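Antitoxin RnlB (Escherichia coli, PDB 6Y2P) acts as the labile antitoxin of a type II toxin-antitoxin system, inhibiting the endonuclease activity of its cognate toxin RnlA but not of LsoA. Local coordinates at residues L13-P25 with L94-S108. Numbering follows the deposited sequence.
Sequences LKAVVMATGFENP and LTFTLRNHPEYLEAS
Met18 of strand 15-19 packs on Leu94, Thr97 and Leu98 of helix 94-99, a helix-on-sheet packing against one face of the mixed sheet, at strands 2-7 and 13-19. Strand and helix segments cross at -37°, with their axes 10.6 Å apart. Met18 CB starts against Leu94 CD2. CG is anti to the backbone N (chi1 170°), and with chi2 also extended the chain runs toward the helix. Met18 SD passes Leu94 CD2 at 3.4 Å, the two side chains running in opposite directions. The chain then bends at chi3, and CE settles among Thr97 CG2, Leu98 CG and Leu98 CD2. Met18 CE also lies at the edge of the Tyr104 ring, 4.0 Å from Tyr104 CD2. Thr97 keeps its OG1 hydrogen-bonded to Lys93 O, while its CG2 meets Met18 CE tip to tip.

Past the strand, Thr20 CG2 sits over one face of the Tyr104 ring, 3.9 Å from the centroid, as a CH-pi contact. His101 CB covers the opposite face. Tyr104 OH is hydrogen-bonded to Glu3 of strand 2-7. Phe22 and Ala107 also pack against the chain of another protein. Phe22 N makes a weak hydrogen bond to Ala107 O, just past helix 102-106. The same oxygen lies at the Phe22 ring edge, in plane, 3.4 Å from Phe22 CD1.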
loop_
_atom_site.group_PDB
_atom_site.type_symbol
_atom_site.label_atom_id
_atom_site.label_comp_id
_atom_site.label_asym_id
_atom_site.label_seq_id
_atom_site.Cartn_x
_atom_site.Cartn_y
_atom_site.Cartn_z
ATOM N N LEU C 13 -37.956 -10.489 15.305
ATOM C CA LEU C 13 -36.684 -11.192 15.414
ATOM C C LEU C 13 -36.870 -12.301 16.440
ATOM O O LEU C 13 -37.252 -12.029 17.583
ATOM C CB LEU C 13 -35.540 -10.259 15.818
ATOM C CG LEU C 13 -35.456 -8.972 15.000
ATOM C CD1 LEU C 13 -36.351 -7.842 15.594
ATOM C CD2 LEU C 13 -34.042 -8.503 14.804
ATOM N N LYS C 14 -36.705 -13.549 16.008
ATOM C CA LYS C 14 -36.923 -14.662 16.923
ATOM C C LYS C 14 -35.754 -14.852 17.887
ATOM O O LYS C 14 -35.950 -15.413 18.972
ATOM C CB LYS C 14 -37.182 -15.957 16.142
ATOM C CG LYS C 14 -38.567 -16.536 16.351
ATOM N N ALA C 15 -34.559 -14.381 17.537
ATOM C CA ALA C 15 -33.400 -14.528 18.408
ATOM C C ALA C 15 -32.317 -13.535 18.000
ATOM O O ALA C 15 -32.258 -13.075 16.854
ATOM C CB ALA C 15 -32.854 -15.959 18.371
ATOM N N VAL C 16 -31.423 -13.257 18.946
ATOM C CA VAL C 16 -30.248 -12.416 18.729
ATOM C C VAL C 16 -29.019 -13.218 19.135
ATOM O O VAL C 16 -28.910 -13.667 20.284
ATOM C CB VAL C 16 -30.303 -11.101 19.527
ATOM C CG1 VAL C 16 -29.069 -10.282 19.228
ATOM C CG2 VAL C 16 -31.545 -10.312 19.219
ATOM N N VAL C 17 -28.083 -13.363 18.213
ATOM C CA VAL C 17 -26.910 -14.209 18.367
ATOM C C VAL C 17 -25.691 -13.313 18.357
ATOM O O VAL C 17 -25.442 -12.604 17.375
ATOM C CB VAL C 17 -26.793 -15.229 17.228
ATOM C CG1 VAL C 17 -25.630 -16.161 17.485
ATOM C CG2 VAL C 17 -28.103 -15.994 17.043
ATOM N N MET C 18 -24.914 -13.371 19.420
ATOM C CA MET C 18 -23.729 -12.552 19.581
ATOM C C MET C 18 -22.464 -13.413 19.547
ATOM O O MET C 18 -22.418 -14.485 20.154
ATOM C CB MET C 18 -23.824 -11.824 20.899
ATOM C CG MET C 18 -22.573 -11.149 21.289
ATOM S SD MET C 18 -23.039 -9.970 22.535
ATOM C CE MET C 18 -21.607 -9.956 23.589
ATOM N N ALA C 19 -21.438 -12.953 18.842
ATOM C CA ALA C 19 -20.160 -13.647 18.880
ATOM C C ALA C 19 -19.434 -13.375 20.203
ATOM O O ALA C 19 -19.478 -12.264 20.745
ATOM C CB ALA C 19 -19.285 -13.234 17.700
ATOM N N THR C 20 -18.721 -14.400 20.694
ATOM C CA THR C 20 -18.012 -14.367 21.972
ATOM C C THR C 20 -16.488 -14.312 21.849
ATOM O O THR C 20 -15.806 -14.395 22.872
ATOM C CB THR C 20 -18.395 -15.612 22.789
ATOM O OG1 THR C 20 -17.986 -16.791 22.075
ATOM C CG2 THR C 20 -19.892 -15.675 23.083
ATOM N N GLY C 21 -15.951 -14.037 20.664
ATOM C CA GLY C 21 -14.511 -14.057 20.443
ATOM C C GLY C 21 -14.207 -13.782 18.980
ATOM O O GLY C 21 -15.087 -13.344 18.243
ATOM N N PHE C 22 -12.958 -14.057 18.536
ATOM C CA PHE C 22 -12.604 -13.725 17.143
ATOM C C PHE C 22 -13.221 -14.667 16.101
ATOM O O PHE C 22 -13.198 -14.341 14.908
ATOM C CB PHE C 22 -11.084 -13.703 16.939
ATOM C CG PHE C 22 -10.415 -15.069 17.093
ATOM C CD1 PHE C 22 -10.008 -15.504 18.327
ATOM C CD2 PHE C 22 -10.193 -15.908 15.989
ATOM C CE1 PHE C 22 -9.344 -16.736 18.485
ATOM C CE2 PHE C 22 -9.550 -17.160 16.136
ATOM C CZ PHE C 22 -9.128 -17.557 17.385
ATOM N N GLU C 23 -13.707 -15.837 16.489
ATOM C CA GLU C 23 -14.331 -16.739 15.535
ATOM C C GLU C 23 -15.721 -16.258 15.133
ATOM O O GLU C 23 -16.492 -15.768 15.955
ATOM C CB GLU C 23 -14.401 -18.154 16.111
ATOM C CG GLU C 23 -13.025 -18.802 16.287
ATOM C CD GLU C 23 -13.079 -20.060 17.129
ATOM O OE1 GLU C 23 -12.769 -21.140 16.601
ATOM O OE2 GLU C 23 -13.435 -19.971 18.321
ATOM N N ASN C 24 -16.053 -16.436 13.865
ATOM C CA ASN C 24 -17.347 -15.996 13.362
ATOM C C ASN C 24 -18.419 -17.050 13.650
ATOM O O ASN C 24 -18.321 -18.175 13.133
ATOM C CB ASN C 24 -17.266 -15.734 11.872
ATOM C CG ASN C 24 -18.347 -14.794 11.402
ATOM O OD1 ASN C 24 -19.515 -14.942 11.801
ATOM N ND2 ASN C 24 -17.975 -13.799 10.537
ATOM N N PRO C 25 -19.480 -16.719 14.404
ATOM C CA PRO C 25 -20.497 -17.740 14.732
ATOM C C PRO C 25 -21.148 -18.359 13.514
ATOM O O PRO C 25 -21.713 -19.449 13.637
ATOM C CB PRO C 25 -21.532 -16.980 15.578
ATOM C CG PRO C 25 -20.886 -15.725 15.973
ATOM C CD PRO C 25 -19.838 -15.393 14.931
ATOM N N LEU C 94 -26.874 -6.056 24.217
ATOM C CA LEU C 94 -25.552 -6.507 23.769
ATOM C C LEU C 94 -24.425 -5.785 24.510
ATOM O O LEU C 94 -23.422 -6.405 24.900
ATOM C CB LEU C 94 -25.412 -6.308 22.261
ATOM C CG LEU C 94 -26.372 -7.163 21.423
ATOM C CD1 LEU C 94 -26.628 -6.597 20.006
ATOM C CD2 LEU C 94 -25.862 -8.600 21.349
ATOM N N THR C 95 -24.562 -4.474 24.701
ATOM C CA THR C 95 -23.550 -3.735 25.447
ATOM C C THR C 95 -23.415 -4.277 26.865
ATOM O O THR C 95 -22.297 -4.458 27.371
ATOM C CB THR C 95 -23.909 -2.252 25.479
ATOM O OG1 THR C 95 -23.851 -1.738 24.148
ATOM C CG2 THR C 95 -22.943 -1.472 26.350
ATOM N N PHE C 96 -24.547 -4.549 27.520
ATOM C CA PHE C 96 -24.505 -5.117 28.866
ATOM C C PHE C 96 -23.833 -6.483 28.870
ATOM O O PHE C 96 -22.991 -6.765 29.736
ATOM C CB PHE C 96 -25.920 -5.222 29.426
ATOM C CG PHE C 96 -25.991 -5.627 30.866
ATOM C CD1 PHE C 96 -25.379 -4.870 31.845
ATOM C CD2 PHE C 96 -26.730 -6.732 31.250
ATOM C CE1 PHE C 96 -25.476 -5.220 33.182
ATOM C CE2 PHE C 96 -26.835 -7.093 32.578
ATOM C CZ PHE C 96 -26.206 -6.339 33.548
ATOM N N THR C 97 -24.174 -7.332 27.887
ATOM C CA THR C 97 -23.602 -8.675 27.849
ATOM C C THR C 97 -22.087 -8.613 27.715
ATOM O O THR C 97 -21.363 -9.338 28.409
ATOM C CB THR C 97 -24.248 -9.488 26.715
ATOM O OG1 THR C 97 -25.641 -9.702 27.000
ATOM C CG2 THR C 97 -23.562 -10.841 26.541
ATOM N N LEU C 98 -21.589 -7.686 26.892
ATOM C CA LEU C 98 -20.148 -7.502 26.770
ATOM C C LEU C 98 -19.563 -7.018 28.083
ATOM O O LEU C 98 -18.541 -7.535 28.548
ATOM C CB LEU C 98 -19.834 -6.477 25.680
ATOM C CG LEU C 98 -19.897 -6.890 24.224
ATOM C CD1 LEU C 98 -19.803 -5.678 23.355
ATOM C CD2 LEU C 98 -18.750 -7.810 23.960
ATOM N N ARG C 99 -20.259 -6.109 28.760
ATOM C CA ARG C 99 -19.651 -5.559 29.957
ATOM C C ARG C 99 -19.597 -6.578 31.080
ATOM O O ARG C 99 -18.711 -6.483 31.932
ATOM C CB ARG C 99 -20.413 -4.307 30.395
ATOM C CG ARG C 99 -19.713 -3.024 29.950
ATOM C CD ARG C 99 -20.172 -1.805 30.715
ATOM N NE ARG C 99 -21.235 -1.099 30.003
ATOM C CZ ARG C 99 -21.108 0.123 29.498
ATOM N NH1 ARG C 99 -19.956 0.775 29.623
ATOM N NH2 ARG C 99 -22.129 0.695 28.869
ATOM N N ASN C 100 -20.440 -7.606 31.037
ATOM C CA ASN C 100 -20.419 -8.678 32.024
ATOM C C ASN C 100 -19.470 -9.814 31.658
ATOM O O ASN C 100 -19.376 -10.784 32.412
ATOM C CB ASN C 100 -21.813 -9.259 32.221
ATOM C CG ASN C 100 -22.793 -8.248 32.742
ATOM O OD1 ASN C 100 -22.394 -7.200 33.233
ATOM N ND2 ASN C 100 -24.088 -8.537 32.613
ATOM N N HIS C 101 -18.822 -9.751 30.503
ATOM C CA HIS C 101 -17.906 -10.795 30.055
ATOM C C HIS C 101 -16.690 -10.157 29.412
ATOM O O HIS C 101 -16.474 -10.293 28.203
ATOM C CB HIS C 101 -18.582 -11.698 29.027
ATOM C CG HIS C 101 -19.687 -12.547 29.565
ATOM N ND1 HIS C 101 -19.492 -13.861 29.934
ATOM C CD2 HIS C 101 -21.008 -12.301 29.722
ATOM C CE1 HIS C 101 -20.641 -14.372 30.347
ATOM N NE2 HIS C 101 -21.576 -13.445 30.233
ATOM N N PRO C 102 -15.826 -9.515 30.202
ATOM C CA PRO C 102 -14.612 -8.932 29.617
ATOM C C PRO C 102 -13.758 -9.964 28.916
ATOM O O PRO C 102 -12.936 -9.599 28.062
ATOM C CB PRO C 102 -13.878 -8.347 30.832
ATOM C CG PRO C 102 -14.405 -9.087 31.975
ATOM C CD PRO C 102 -15.860 -9.345 31.657
ATOM N N GLU C 103 -13.946 -11.249 29.230
ATOM C CA GLU C 103 -13.173 -12.278 28.555
ATOM C C GLU C 103 -13.574 -12.400 27.079
ATOM O O GLU C 103 -12.736 -12.772 26.247
ATOM C CB GLU C 103 -13.320 -13.607 29.307
ATOM C CG GLU C 103 -14.547 -14.438 28.976
ATOM C CD GLU C 103 -15.743 -14.108 29.853
ATOM O OE1 GLU C 103 -15.715 -13.020 30.481
ATOM O OE2 GLU C 103 -16.707 -14.931 29.898
ATOM N N TYR C 104 -14.819 -12.039 26.727
ATOM C CA TYR C 104 -15.209 -11.973 25.318
ATOM C C TYR C 104 -14.353 -10.955 24.580
ATOM O O TYR C 104 -13.810 -11.232 23.500
ATOM C CB TYR C 104 -16.688 -11.583 25.178
ATOM C CG TYR C 104 -17.715 -12.589 25.659
ATOM C CD1 TYR C 104 -17.335 -13.839 26.126
ATOM C CD2 TYR C 104 -19.077 -12.283 25.640
ATOM C CE1 TYR C 104 -18.272 -14.759 26.559
ATOM C CE2 TYR C 104 -20.027 -13.205 26.088
ATOM C CZ TYR C 104 -19.610 -14.442 26.542
ATOM O OH TYR C 104 -20.526 -15.367 26.971
ATOM N N LEU C 105 -14.210 -9.763 25.171
ATOM C CA LEU C 105 -13.375 -8.726 24.584
ATOM C C LEU C 105 -11.904 -9.122 24.599
ATOM O O LEU C 105 -11.165 -8.791 23.670
ATOM C CB LEU C 105 -13.593 -7.418 25.346
ATOM C CG LEU C 105 -15.040 -6.913 25.292
ATOM C CD1 LEU C 105 -15.314 -5.948 26.401
ATOM C CD2 LEU C 105 -15.334 -6.249 23.950
ATOM N N GLU C 106 -11.469 -9.868 25.617
ATOM C CA GLU C 106 -10.080 -10.304 25.633
ATOM C C GLU C 106 -9.791 -11.227 24.468
ATOM O O GLU C 106 -8.681 -11.190 23.931
ATOM C CB GLU C 106 -9.718 -10.978 26.971
ATOM N N ALA C 107 -10.788 -12.025 24.049
ATOM C CA ALA C 107 -10.691 -13.014 22.968
ATOM C C ALA C 107 -11.096 -12.472 21.599
ATOM O O ALA C 107 -11.206 -13.248 20.636
ATOM C CB ALA C 107 -11.585 -14.206 23.286
ATOM N N SER C 108 -11.340 -11.172 21.499
ATOM C CA SER C 108 -11.913 -10.537 20.335
ATOM C C SER C 108 -10.842 -10.045 19.377
ATOM O O SER C 108 -9.635 -10.160 19.615
ATOM C CB SER C 108 -12.767 -9.352 20.767
ATOM O OG SER C 108 -12.020 -8.137 20.774
#